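Local atomic coordinates of FdhC (Acinetobacter nosocomialis, PDB entry 5KTC), a protein that probably transfers a 3-hydroxybutanoyl group from coenzyme A to the amino group of a dTDP-linked 3-amino-3,6-dideoxy-D-galactose, as a GNAT-type sugar N-acyltransferase. Residues F4-N9 with Y116-S121; S111-Y116 with A175-K180; K39-G42 with S46-E49; G95-N100 with D137-F142. One frame throughout, in Å; residues are numbered along the deposited sequence.

Contact 1. Residues F4-N9 with Y116-S121. With MG (magnesium ion), chain E.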
# COMPACT_ATOMS: atom_id res chain seq x y z
N PHE A 4 7.61 9.79 -7.72
CA PHE A 4 7.87 9.08 -6.51
C PHE A 4 9.23 8.40 -6.56
O PHE A 4 9.66 7.90 -7.62
CB PHE A 4 6.78 8.04 -6.25
CG PHE A 4 5.41 8.65 -6.14
CD1 PHE A 4 4.95 9.14 -4.91
CD2 PHE A 4 4.60 8.79 -7.26
CE1 PHE A 4 3.68 9.71 -4.80
CE2 PHE A 4 3.34 9.39 -7.15
CZ PHE A 4 2.88 9.84 -5.93
N ASN A 5 9.85 8.30 -5.42
CA ASN A 5 11.11 7.60 -5.31
C ASN A 5 11.00 6.72 -4.08
O ASN A 5 11.59 6.94 -3.11
CB ASN A 5 12.26 8.59 -5.29
CG ASN A 5 12.34 9.36 -6.60
OD1 ASN A 5 12.70 8.82 -7.64
ND2 ASN A 5 11.94 10.61 -6.57
N LEU A 6 10.19 5.68 -4.20
CA LEU A 6 9.85 4.83 -3.10
C LEU A 6 10.60 3.53 -3.16
O LEU A 6 10.34 2.62 -3.99
CB LEU A 6 8.33 4.60 -3.10
CG LEU A 6 7.45 5.84 -3.04
CD1 LEU A 6 5.97 5.43 -3.37
CD2 LEU A 6 7.55 6.46 -1.66
N LYS A 7 11.53 3.39 -2.21
CA LYS A 7 12.26 2.16 -2.07
C LYS A 7 12.59 1.90 -0.63
O LYS A 7 12.86 2.82 0.09
CB LYS A 7 13.56 2.18 -2.91
CG LYS A 7 14.53 3.34 -2.58
CD LYS A 7 15.83 3.38 -3.49
CE LYS A 7 16.78 2.16 -3.27
NZ LYS A 7 17.39 1.49 -4.49
N ALA A 8 12.54 0.65 -0.24
CA ALA A 8 12.92 0.25 1.11
C ALA A 8 14.01 -0.75 0.99
O ALA A 8 14.69 -0.83 -0.07
CB ALA A 8 11.73 -0.25 1.91
N ASN A 9 14.22 -1.50 2.04
CA ASN A 9 15.30 -2.47 2.04
C ASN A 9 15.25 -3.61 1.05
O ASN A 9 16.27 -3.98 0.49
CB ASN A 9 15.41 -3.08 3.43
CG ASN A 9 16.60 -2.57 4.17
OD1 ASN A 9 17.27 -1.60 3.78
ND2 ASN A 9 16.92 -3.26 5.23
N TYR A 116 2.79 5.33 3.54
CA TYR A 116 2.70 6.48 4.41
C TYR A 116 3.74 7.57 4.06
O TYR A 116 3.43 8.74 4.21
CB TYR A 116 2.80 6.04 5.89
CG TYR A 116 1.66 5.16 6.31
CD1 TYR A 116 0.32 5.53 6.05
CD2 TYR A 116 1.85 3.99 7.03
CE1 TYR A 116 -0.74 4.78 6.48
CE2 TYR A 116 0.78 3.20 7.41
CZ TYR A 116 -0.51 3.61 7.15
OH TYR A 116 -1.61 2.87 7.50
N GLU A 117 4.93 7.19 3.63
CA GLU A 117 5.95 8.14 3.11
C GLU A 117 5.30 8.93 1.94
O GLU A 117 5.33 10.17 1.87
CB GLU A 117 7.25 7.35 2.70
CG GLU A 117 8.63 8.03 2.80
CD GLU A 117 9.84 7.17 2.31
OE1 GLU A 117 10.36 7.55 1.24
OE2 GLU A 117 10.29 6.16 2.95
N ALA A 118 4.68 8.20 1.02
CA ALA A 118 4.09 8.83 -0.16
C ALA A 118 2.99 9.79 0.21
O ALA A 118 2.93 10.97 -0.26
CB ALA A 118 3.59 7.79 -1.12
N GLY A 119 2.10 9.32 1.07
CA GLY A 119 0.92 10.09 1.41
C GLY A 119 1.22 11.27 2.28
O GLY A 119 0.78 12.34 2.00
N PHE A 120 2.00 11.08 3.34
CA PHE A 120 2.21 12.14 4.32
C PHE A 120 3.33 13.07 3.92
O PHE A 120 3.19 14.29 4.07
CB PHE A 120 2.49 11.56 5.71
CG PHE A 120 1.35 10.83 6.30
CD1 PHE A 120 0.12 11.43 6.46
CD2 PHE A 120 1.52 9.54 6.75
CE1 PHE A 120 -0.90 10.74 7.06
CE2 PHE A 120 0.48 8.85 7.34
CZ PHE A 120 -0.72 9.42 7.50
N SER A 121 4.45 12.54 3.41
CA SER A 121 5.51 13.46 3.04
C SER A 121 5.51 13.83 1.51
O SER A 121 5.46 15.00 1.19
CB SER A 121 6.82 13.03 3.65
OG SER A 121 7.45 12.22 2.72
MG MG E . 11.32 6.87 -9.00
O HOH W 1 11.81 5.82 -0.46
O HOH W 2 10.36 8.47 -10.40
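Phe4 and Leu6 of the N-terminal segment reach the same methyl group, CB of Ala118, on the helix 107-122 that follows the fourth strand of this GNAT fold. Leu6 comes in with one branch, its CD1 lying 4.0 Å from Ala118 CB. The Phe4 ring arrives from further along, CE1 to Ala118 CB being 4.2 Å, and the methyl sits obliquely to the ring. Both side chains start beside their own backbone N, with CG anti to the carbonyl carbon (chi1 -60° in Phe4, -56° in Leu6), and this swings two groups that leave the backbone across the direction of the helix back toward it. The Phe4 ring also makes edge-to-face pairs with Tyr64 and Phe66 of strand 63-70, while Leu6 is tied by backbone bonds to Leu13 of strand 11-15, one of the two outermost strands of the sheet. Leu6 and the extended chain of Glu117 run alongside one another head to tail, leaving CD2 of the leucine near the carboxylate.

A water in this region accepts the Lys7 N-H, N to water oxygen 3.0 Å, and lies 2.9 Å from Asn5 O. It is also 2.8 Å from Glu117 OE1, but that glutamate has a second conformer, so its part in the bridge is doubtful. The other side of the N-terminal segment holds a magnesium ion. Asn5 OD1 reaches the metal at a long 2.7 Å, and a water binds it at 2.3 Å; the backbone oxygen of Phe4 coordinates it at 2.4 Å.

Contact 2. Residues S111-Y116 with A175-K180; sequences SALLVY and ARFLGK
Leu113 and Leu178 mark the closest approach of two backbones, 7.8 Å between their CA atoms, where a regular middle turn of helix 107-122 meets a short, weakly bonded helical turn at 175-178. The first helix is the one that succeeds the fourth strand in the GNAT fold; the second belongs to the tail of the chain and packs against it. The contact is wholly apolar, made by the aliphatic parts of the side chains.

Leu113 points toward the tail and touches it with two atoms. Its CB rests 3.9 Å from CD2 of Leu178, and its CD1 tip stands 3.9 Å from CB of Phe177, oblique to the ring. Leu178 leaves the backbone across the line of contact, yet with CG anti to the carbonyl carbon (chi1 -72°) its CD2 methyl is brought against both Leu113 CB and Leu114 CD2. Leu114 and Leu178 lie antiparallel there, branch against branch. Phe177 starts toward the helix, but its ring leads away from it and lines the coenzyme A pocket close to Tyr174, which also touches Leu113. One ring carbon, Phe177 CE2, lies 3.5 Å above the centre of the Arg176 guanidinium plane, the ring tilted to it.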
# COMPACT_ATOMS: atom_id res chain seq x y z
N SER A 111 6.20 -1.99 2.44
CA SER A 111 5.20 -1.38 1.50
C SER A 111 4.23 -0.48 2.26
O SER A 111 3.96 0.65 1.81
CB SER A 111 4.50 -2.45 0.67
OG SER A 111 3.79 -3.38 1.42
N ALA A 112 3.79 -0.90 3.45
CA ALA A 112 2.94 -0.04 4.25
C ALA A 112 3.66 1.32 4.60
O ALA A 112 3.11 2.44 4.44
CB ALA A 112 2.43 -0.76 5.54
N LEU A 113 4.94 1.20 4.99
CA LEU A 113 5.69 2.35 5.35
C LEU A 113 5.88 3.28 4.16
O LEU A 113 5.85 4.48 4.32
CB LEU A 113 7.06 1.97 5.97
CG LEU A 113 6.93 1.21 7.27
CD1 LEU A 113 8.28 0.54 7.63
CD2 LEU A 113 6.42 2.17 8.38
N LEU A 114 6.06 2.72 2.98
CA LEU A 114 6.31 3.52 1.84
C LEU A 114 5.02 4.19 1.45
O LEU A 114 5.03 5.33 0.98
CB LEU A 114 6.86 2.68 0.71
CG LEU A 114 8.32 2.20 0.86
CD1 LEU A 114 8.67 1.24 -0.28
CD2 LEU A 114 9.30 3.36 0.94
N VAL A 115 3.91 3.50 1.63
CA VAL A 115 2.58 4.20 1.42
C VAL A 115 2.48 5.46 2.25
O VAL A 115 2.05 6.51 1.74
CB VAL A 115 1.38 3.30 1.69
CG1 VAL A 115 0.08 4.13 1.89
CG2 VAL A 115 1.28 2.23 0.62
N TYR A 116 2.79 5.33 3.54
CA TYR A 116 2.70 6.48 4.41
C TYR A 116 3.74 7.57 4.06
O TYR A 116 3.43 8.74 4.21
CB TYR A 116 2.80 6.04 5.89
CG TYR A 116 1.66 5.16 6.31
CD1 TYR A 116 0.32 5.53 6.05
CD2 TYR A 116 1.85 3.99 7.03
CE1 TYR A 116 -0.74 4.78 6.48
CE2 TYR A 116 0.78 3.20 7.41
CZ TYR A 116 -0.51 3.61 7.15
OH TYR A 116 -1.61 2.87 7.50
N ALA A 175 12.95 2.42 11.13
CA ALA A 175 14.04 2.79 10.21
C ALA A 175 14.73 1.57 9.61
O ALA A 175 15.16 1.66 8.46
CB ALA A 175 15.08 3.69 10.89
N ARG A 176 14.88 0.49 10.37
CA ARG A 176 15.56 -0.72 9.89
C ARG A 176 14.88 -1.35 8.64
O ARG A 176 15.49 -2.15 7.92
CB ARG A 176 15.70 -1.79 10.98
CG ARG A 176 14.43 -2.42 11.45
CD ARG A 176 14.74 -3.30 12.60
NE ARG A 176 13.57 -3.84 13.21
CZ ARG A 176 13.01 -5.00 12.93
NH1 ARG A 176 13.51 -5.82 12.01
NH2 ARG A 176 11.91 -5.33 13.60
N PHE A 177 13.58 -1.09 8.47
CA PHE A 177 12.86 -1.63 7.32
C PHE A 177 13.01 -0.77 6.06
O PHE A 177 12.74 -1.23 4.95
CB PHE A 177 11.37 -1.76 7.67
CG PHE A 177 11.07 -2.82 8.68
CD1 PHE A 177 10.94 -4.13 8.28
CD2 PHE A 177 10.85 -2.47 9.99
CE1 PHE A 177 10.63 -5.13 9.17
CE2 PHE A 177 10.53 -3.46 10.90
CZ PHE A 177 10.42 -4.79 10.49
N LEU A 178 13.41 0.48 6.23
CA LEU A 178 13.41 1.43 5.16
C LEU A 178 14.76 1.58 4.48
O LEU A 178 14.82 2.05 3.34
CB LEU A 178 12.94 2.74 5.69
CG LEU A 178 11.45 2.80 6.02
CD1 LEU A 178 11.16 4.01 6.92
CD2 LEU A 178 10.60 2.94 4.78
N GLY A 179 15.84 1.17 5.14
CA GLY A 179 17.17 1.38 4.60
C GLY A 179 18.17 0.77 5.55
O GLY A 179 17.76 0.16 6.55
N LYS A 180 19.44 0.89 5.21
CA LYS A 180 20.55 0.55 6.15
C LYS A 180 20.66 1.65 7.18
O LYS A 180 20.51 2.81 6.89
CB LYS A 180 21.87 0.39 5.40
CG LYS A 180 21.83 -0.83 4.47
CD LYS A 180 23.24 -1.27 4.04
CE LYS A 180 23.21 -2.68 3.46
NZ LYS A 180 23.90 -2.65 2.15

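Contact 3. Residues K39-G42 with S46-E49. With FUH ([[(2~{R},3~{S},5~{R})-5-[5-methyl-2,4-bis(oxidanylidene)pyrimidin-1-yl]-3-oxidanyl-oxolan-2-yl]methoxy-oxidanyl-phosphoryl] [(2~{R},3~{R},4~{S},5~{R},6~{R})-6-methyl-3,5-bis(oxidanyl)-4-[[(3~{R})-3-oxidanylbutanoyl]amino]oxan-2-yl] hydrogen phosphate), chain C.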
# COMPACT_ATOMS: atom_id res chain seq x y z
N LYS A 39 -13.97 -8.43 -6.15
CA LYS A 39 -13.92 -9.14 -7.45
C LYS A 39 -13.51 -8.20 -8.55
O LYS A 39 -13.96 -7.08 -8.62
CB LYS A 39 -15.32 -9.61 -7.89
CG LYS A 39 -15.97 -10.56 -6.97
CD LYS A 39 -17.32 -10.99 -7.54
CE LYS A 39 -17.81 -12.15 -6.70
NZ LYS A 39 -18.97 -12.85 -7.28
N SER A 40 -12.70 -8.69 -9.46
CA SER A 40 -12.38 -7.92 -10.64
C SER A 40 -12.09 -8.80 -11.83
O SER A 40 -11.80 -9.99 -11.68
CB SER A 40 -11.13 -7.04 -10.36
OG SER A 40 -9.97 -7.83 -10.13
N THR A 41 -12.11 -8.17 -13.01
CA THR A 41 -11.95 -8.88 -14.26
C THR A 41 -10.69 -9.75 -14.31
O THR A 41 -9.61 -9.35 -13.79
CB THR A 41 -11.95 -7.90 -15.45
OG1 THR A 41 -11.96 -8.68 -16.65
CG2 THR A 41 -10.69 -6.98 -15.50
N GLY A 42 -10.84 -10.93 -14.91
CA GLY A 42 -9.74 -11.77 -15.33
C GLY A 42 -9.39 -11.53 -16.81
O GLY A 42 -8.56 -12.23 -17.37
N SER A 46 -9.71 -5.78 -20.40
CA SER A 46 -10.55 -5.06 -19.45
C SER A 46 -9.72 -4.43 -18.36
O SER A 46 -9.95 -3.30 -18.00
CB SER A 46 -11.63 -5.94 -18.82
OG SER A 46 -12.45 -6.45 -19.87
N GLN A 47 -8.74 -5.17 -17.86
CA GLN A 47 -7.87 -4.59 -16.83
C GLN A 47 -7.02 -3.43 -17.40
O GLN A 47 -6.84 -2.43 -16.73
CB GLN A 47 -7.04 -5.66 -16.19
CG GLN A 47 -6.05 -5.20 -15.12
CD GLN A 47 -6.67 -4.59 -13.92
OE1 GLN A 47 -7.63 -5.09 -13.39
NE2 GLN A 47 -6.07 -3.51 -13.42
N ALA A 48 -6.53 -3.57 -18.64
CA ALA A 48 -5.80 -2.50 -19.31
C ALA A 48 -6.70 -1.29 -19.37
O ALA A 48 -6.24 -0.15 -19.08
CB ALA A 48 -5.39 -2.88 -20.72
N GLU A 49 -7.99 -1.50 -19.70
CA GLU A 49 -8.91 -0.37 -19.73
C GLU A 49 -9.07 0.32 -18.35
O GLU A 49 -9.10 1.52 -18.26
CB GLU A 49 -10.31 -0.71 -20.32
CG GLU A 49 -11.13 0.60 -20.49
CD GLU A 49 -12.60 0.42 -20.86
OE1 GLU A 49 -13.38 1.38 -20.57
OE2 GLU A 49 -12.94 -0.66 -21.43
O1 FUH C . -6.50 -3.04 0.94
C1 FUH C . -7.25 -2.52 1.76
C2 FUH C . -6.76 -1.75 2.94
C3 FUH C . -5.36 -2.16 3.35
O2 FUH C . -5.39 -3.23 4.32
C4 FUH C . -4.65 -1.01 4.02
N1 FUH C . -8.63 -2.56 1.62
C5 FUH C . -9.23 -2.98 0.35
C6 FUH C . -10.39 -3.97 0.58
O3 FUH C . -11.29 -3.37 1.41
C7 FUH C . -11.18 -4.28 -0.68
C8 FUH C . -12.51 -5.04 -0.43
O4 FUH C . -11.52 -3.07 -1.37
C9 FUH C . -9.75 -1.76 -0.39
O5 FUH C . -8.68 -0.89 -0.81
C10 FUH C . -10.43 -2.17 -1.63
O6 FUH C . -9.46 -2.80 -2.45
P1 FUH C . -9.73 -3.12 -3.96
O7 FUH C . -10.50 -4.37 -4.16
O8 FUH C . -8.32 -3.24 -4.56
O9 FUH C . -10.28 -1.84 -4.73
P2 FUH C . -11.75 -1.24 -4.89
O10 FUH C . -11.68 0.20 -4.53
O11 FUH C . -12.66 -2.07 -3.99
O12 FUH C . -11.95 -1.48 -6.43
C11 FUH C . -12.88 -0.68 -7.16
C12 FUH C . -13.38 -1.50 -8.33
C13 FUH C . -13.79 -2.94 -7.95
O13 FUH C . -14.90 -3.40 -8.74
C14 FUH C . -12.60 -3.80 -8.36
C15 FUH C . -12.07 -3.02 -9.55
O14 FUH C . -12.35 -1.62 -9.31
N2 FUH C . -10.61 -3.04 -9.75
C16 FUH C . -9.77 -2.46 -8.84
C17 FUH C . -8.39 -2.43 -9.09
C18 FUH C . -7.42 -1.80 -8.12
C19 FUH C . -7.93 -3.05 -10.29
O15 FUH C . -6.66 -2.99 -10.58
N3 FUH C . -8.78 -3.60 -11.17
C20 FUH C . -10.09 -3.55 -10.91
O16 FUH C . -10.92 -4.12 -11.76
O HOH W 3 -8.38 -7.47 -12.27
O HOH W 4 -14.15 -8.41 -18.00
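The carboxamide of Gln47, whose CB rests against CG2 of Thr41, meets the bound thymine edge to edge, the two planes turned roughly 35° from each other. Both ends of the amide are used: ligand N3 donates to Gln47 OE1 at 2.9 Å, nearly straight at 170°, and Gln47 NE2 donates to ligand O15 at 2.9 Å with a more bent angle of 153°. The chain, bent at its second torsion, turns the amide to the base. A water also donates to Gln47 OE1, 2.7 Å away; it donates to Thr41 O as well and accepts from Ser40 OG, so two donors grip OE1, and with NE2 also engaged the flip state of the amide is set. Ser40 CB lies above the plane of the base on one face, 3.2 Å from ligand O16.

Between the protein segments, Thr41 OG1 stands 3.5 Å from Ser46 CB, and its CG2 lies 3.6 Å from Gln47 N. The hydroxyls turn to Asp43: Thr41 OG1 takes its N-H, an ST turn leading into helix 44-59, and Ser46 OG bonds its carboxylate. Together the loop and the helix's first turns form part of the thymine end of a nucleotide-sugar pocket, reading the base by the edge that adenine uses in DNA.

Contact 4. Residues G95-N100 with D137-F142. With COA (coenzyme A), chain D.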
# COMPACT_ATOMS: atom_id res chain seq x y z
N GLY A 95 -5.13 1.08 0.06
CA GLY A 95 -5.61 -0.27 -0.05
C GLY A 95 -5.19 -0.90 -1.35
O GLY A 95 -4.04 -0.69 -1.82
N SER A 96 -6.08 -1.69 -1.96
CA SER A 96 -5.68 -2.60 -3.03
C SER A 96 -4.35 -3.32 -2.75
O SER A 96 -3.47 -3.45 -3.64
CB SER A 96 -5.66 -1.93 -4.41
OG SER A 96 -6.84 -1.21 -4.72
N TRP A 97 -4.20 -3.76 -1.51
CA TRP A 97 -2.88 -4.07 -0.96
C TRP A 97 -2.77 -5.58 -1.02
O TRP A 97 -3.47 -6.30 -0.27
CB TRP A 97 -2.79 -3.63 0.45
CG TRP A 97 -1.44 -3.75 1.09
CD1 TRP A 97 -0.22 -3.61 0.50
CD2 TRP A 97 -1.20 -3.99 2.48
NE1 TRP A 97 0.77 -3.75 1.46
CE2 TRP A 97 0.20 -3.97 2.67
CE3 TRP A 97 -2.04 -4.24 3.57
CZ2 TRP A 97 0.78 -4.20 3.90
CZ3 TRP A 97 -1.46 -4.47 4.83
CH2 TRP A 97 -0.05 -4.42 4.98
N ILE A 98 -1.91 -6.05 -1.92
CA ILE A 98 -1.80 -7.47 -2.20
C ILE A 98 -0.33 -7.84 -2.39
O ILE A 98 0.41 -7.14 -3.08
CB ILE A 98 -2.55 -7.92 -3.46
CG1 ILE A 98 -4.00 -7.37 -3.51
CG2 ILE A 98 -2.63 -9.42 -3.45
CD1 ILE A 98 -4.69 -7.39 -4.84
N LEU A 99 0.08 -8.92 -1.73
CA LEU A 99 1.44 -9.47 -1.93
C LEU A 99 1.34 -10.98 -2.26
O LEU A 99 0.60 -11.68 -1.57
CB LEU A 99 2.26 -9.26 -0.68
CG LEU A 99 2.72 -7.82 -0.40
CD1 LEU A 99 3.32 -7.74 0.98
CD2 LEU A 99 3.72 -7.29 -1.42
N ASN A 100 2.09 -11.45 -3.25
CA ASN A 100 1.95 -12.88 -3.65
C ASN A 100 3.02 -13.70 -2.95
O ASN A 100 3.80 -13.16 -2.15
CB ASN A 100 2.02 -13.04 -5.18
CG ASN A 100 3.36 -12.65 -5.78
OD1 ASN A 100 4.40 -12.63 -5.15
ND2 ASN A 100 3.30 -12.25 -7.06
N ASP A 137 -7.98 -11.48 9.85
CA ASP A 137 -7.64 -11.26 11.23
C ASP A 137 -6.22 -10.76 11.36
O ASP A 137 -5.93 -9.81 12.11
CB ASP A 137 -7.95 -12.52 12.08
CG ASP A 137 -9.44 -12.88 12.09
OD1 ASP A 137 -10.25 -11.93 12.20
OD2 ASP A 137 -9.82 -14.08 11.93
N LYS A 138 -5.34 -11.34 10.58
CA LYS A 138 -3.96 -10.97 10.61
C LYS A 138 -3.72 -9.50 10.11
O LYS A 138 -2.74 -8.86 10.44
CB LYS A 138 -3.19 -12.00 9.77
CG LYS A 138 -1.73 -11.93 9.98
CD LYS A 138 -0.94 -13.11 9.41
CE LYS A 138 0.51 -12.79 9.70
NZ LYS A 138 1.49 -13.77 9.17
N VAL A 139 -4.58 -9.03 9.24
CA VAL A 139 -4.45 -7.66 8.66
C VAL A 139 -4.92 -6.62 9.68
O VAL A 139 -4.31 -5.59 9.86
CB VAL A 139 -5.19 -7.59 7.30
CG1 VAL A 139 -5.13 -6.19 6.67
CG2 VAL A 139 -4.57 -8.62 6.37
N HIS A 140 -5.99 -6.95 10.43
CA HIS A 140 -6.36 -6.13 11.59
C HIS A 140 -5.17 -6.01 12.50
O HIS A 140 -4.78 -4.91 12.91
CB HIS A 140 -7.59 -6.69 12.32
CG HIS A 140 -8.82 -6.76 11.46
ND1 HIS A 140 -9.51 -5.64 11.09
CD2 HIS A 140 -9.46 -7.79 10.88
CE1 HIS A 140 -10.54 -5.97 10.33
NE2 HIS A 140 -10.50 -7.27 10.14
N SER A 141 -4.56 -7.15 12.81
CA SER A 141 -3.51 -7.19 13.78
C SER A 141 -2.27 -6.37 13.32
O SER A 141 -1.64 -5.61 14.09
CB SER A 141 -3.21 -8.67 14.07
OG SER A 141 -2.10 -8.75 14.89
N PHE A 142 -1.98 -6.48 12.03
CA PHE A 142 -0.93 -5.69 11.43
C PHE A 142 -1.12 -4.20 11.63
O PHE A 142 -0.21 -3.52 12.02
CB PHE A 142 -0.87 -5.96 9.89
CG PHE A 142 0.19 -5.18 9.18
CD1 PHE A 142 -0.03 -3.88 8.73
CD2 PHE A 142 1.44 -5.77 8.93
CE1 PHE A 142 0.98 -3.18 8.08
CE2 PHE A 142 2.43 -5.07 8.28
CZ PHE A 142 2.21 -3.77 7.85
N1A COA D . 6.82 -4.91 13.19
C2A COA D . 7.69 -5.91 12.91
N3A COA D . 7.35 -6.96 12.16
C4A COA D . 6.15 -6.97 11.59
C5A COA D . 5.18 -5.88 11.82
C6A COA D . 5.59 -4.81 12.69
N6A COA D . 4.78 -3.79 12.97
N7A COA D . 4.08 -6.17 11.13
C8A COA D . 4.31 -7.35 10.52
N9A COA D . 5.55 -7.83 10.80
C1B COA D . 6.17 -9.07 10.30
C2B COA D . 5.15 -10.22 10.37
O2B COA D . 5.13 -10.88 11.65
C3B COA D . 5.58 -11.09 9.23
O3B COA D . 6.73 -11.82 9.66
P3B COA D . 6.63 -13.39 9.97
O7A COA D . 7.13 -13.98 8.65
O8A COA D . 7.63 -13.34 11.09
O9A COA D . 5.19 -13.70 10.31
C4B COA D . 6.02 -10.09 8.19
O4B COA D . 6.48 -8.93 8.90
C5B COA D . 4.96 -9.81 7.14
O5B COA D . 3.79 -9.33 7.76
P1A COA D . 2.43 -10.12 7.57
O1A COA D . 1.42 -9.52 8.53
O2A COA D . 2.58 -11.60 7.41
O3A COA D . 1.82 -9.62 6.16
P2A COA D . 1.63 -10.34 4.79
O4A COA D . 2.92 -10.78 4.14
O5A COA D . 0.55 -11.40 4.86
O6A COA D . 1.09 -9.15 3.86
CBP COA D . -1.06 -8.57 2.89
CCP COA D . -0.19 -8.61 4.15
CDP COA D . -2.41 -8.03 3.30
CEP COA D . -0.44 -7.65 1.84
CAP COA D . -1.18 -10.00 2.31
OAP COA D . -1.50 -10.87 3.46
C9P COA D . -2.15 -10.14 1.21
O9P COA D . -1.95 -9.87 0.01
N8P COA D . -3.36 -10.58 1.62
C7P COA D . -4.41 -10.75 0.68
C6P COA D . -5.01 -9.49 0.12
C5P COA D . -5.65 -8.69 1.23
O5P COA D . -6.44 -9.26 2.00
N4P COA D . -5.29 -7.43 1.33
C3P COA D . -5.73 -6.58 2.45
C2P COA D . -7.19 -6.11 2.28
S1P COA D . -7.73 -5.30 3.84
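Trp97 and Phe142 form the aromatic part of this contact, an edge-to-face pair: the six-membered ring of the tryptophan points its rim at the phenyl face, centroids 5.1 Å apart and planes at 60°. The leading atom, Trp97 CH2, comes within 3.5 Å of Phe142 CE1, off the centre of the ring. Each side chain extends with CG anti to its own backbone N, which sends the two rings toward each other from strand and helix. The indole N-H is bonded to Ser111 OG, which probably helps to fix the rotation of the indole.

Methyl groups make the next set of contacts. Val139 CG1 sits at the indole edge, near its plane, while a methyl of coenzyme A, CEP, lies over the centre of one indole face; the second methyl, CDP, touches Val139 CG2. The pantetheine arm runs where GNAT enzymes splay the fourth and fifth strands apart, here 91-99 and 127-133; helix 137-146 follows the fifth.

Hydrogen bonds hold that arm along strand 91-99 much as a further strand would be held: coenzyme N4P donates to Trp97 O at 2.7 Å, and Leu99 N donates to coenzyme O9P at 2.8 Å, both at 167°. Electrostatic attraction probably adds to the last bond, in which the extended Lys138 places NZ 3.0 Å from pyrophosphate oxygen O2A.

From the N terminus, contact 1 opens at 4-9 and closes on helix 107-122 after more than a hundred residues, bringing the start of the chain onto that helix. Contact 3 is nested inside this loop, a local closure between the 39-42 loop and helix 44-59 at the far side of the protein, its centre about 27 Å from that of contact 1. Contact 4 opens on strand 91-99 before contact 1 closes and ends on helix 137-146, so the two cross. Contact 2 opens at 111-116 and closes at the C-terminal turn, crossing both. Contacts 1 and 2 share helix 107-122 and meet where Asn9 N is probably hydrogen-bonded to Phe177 O; Ala112 packs the helix on Phe142 of contact 4.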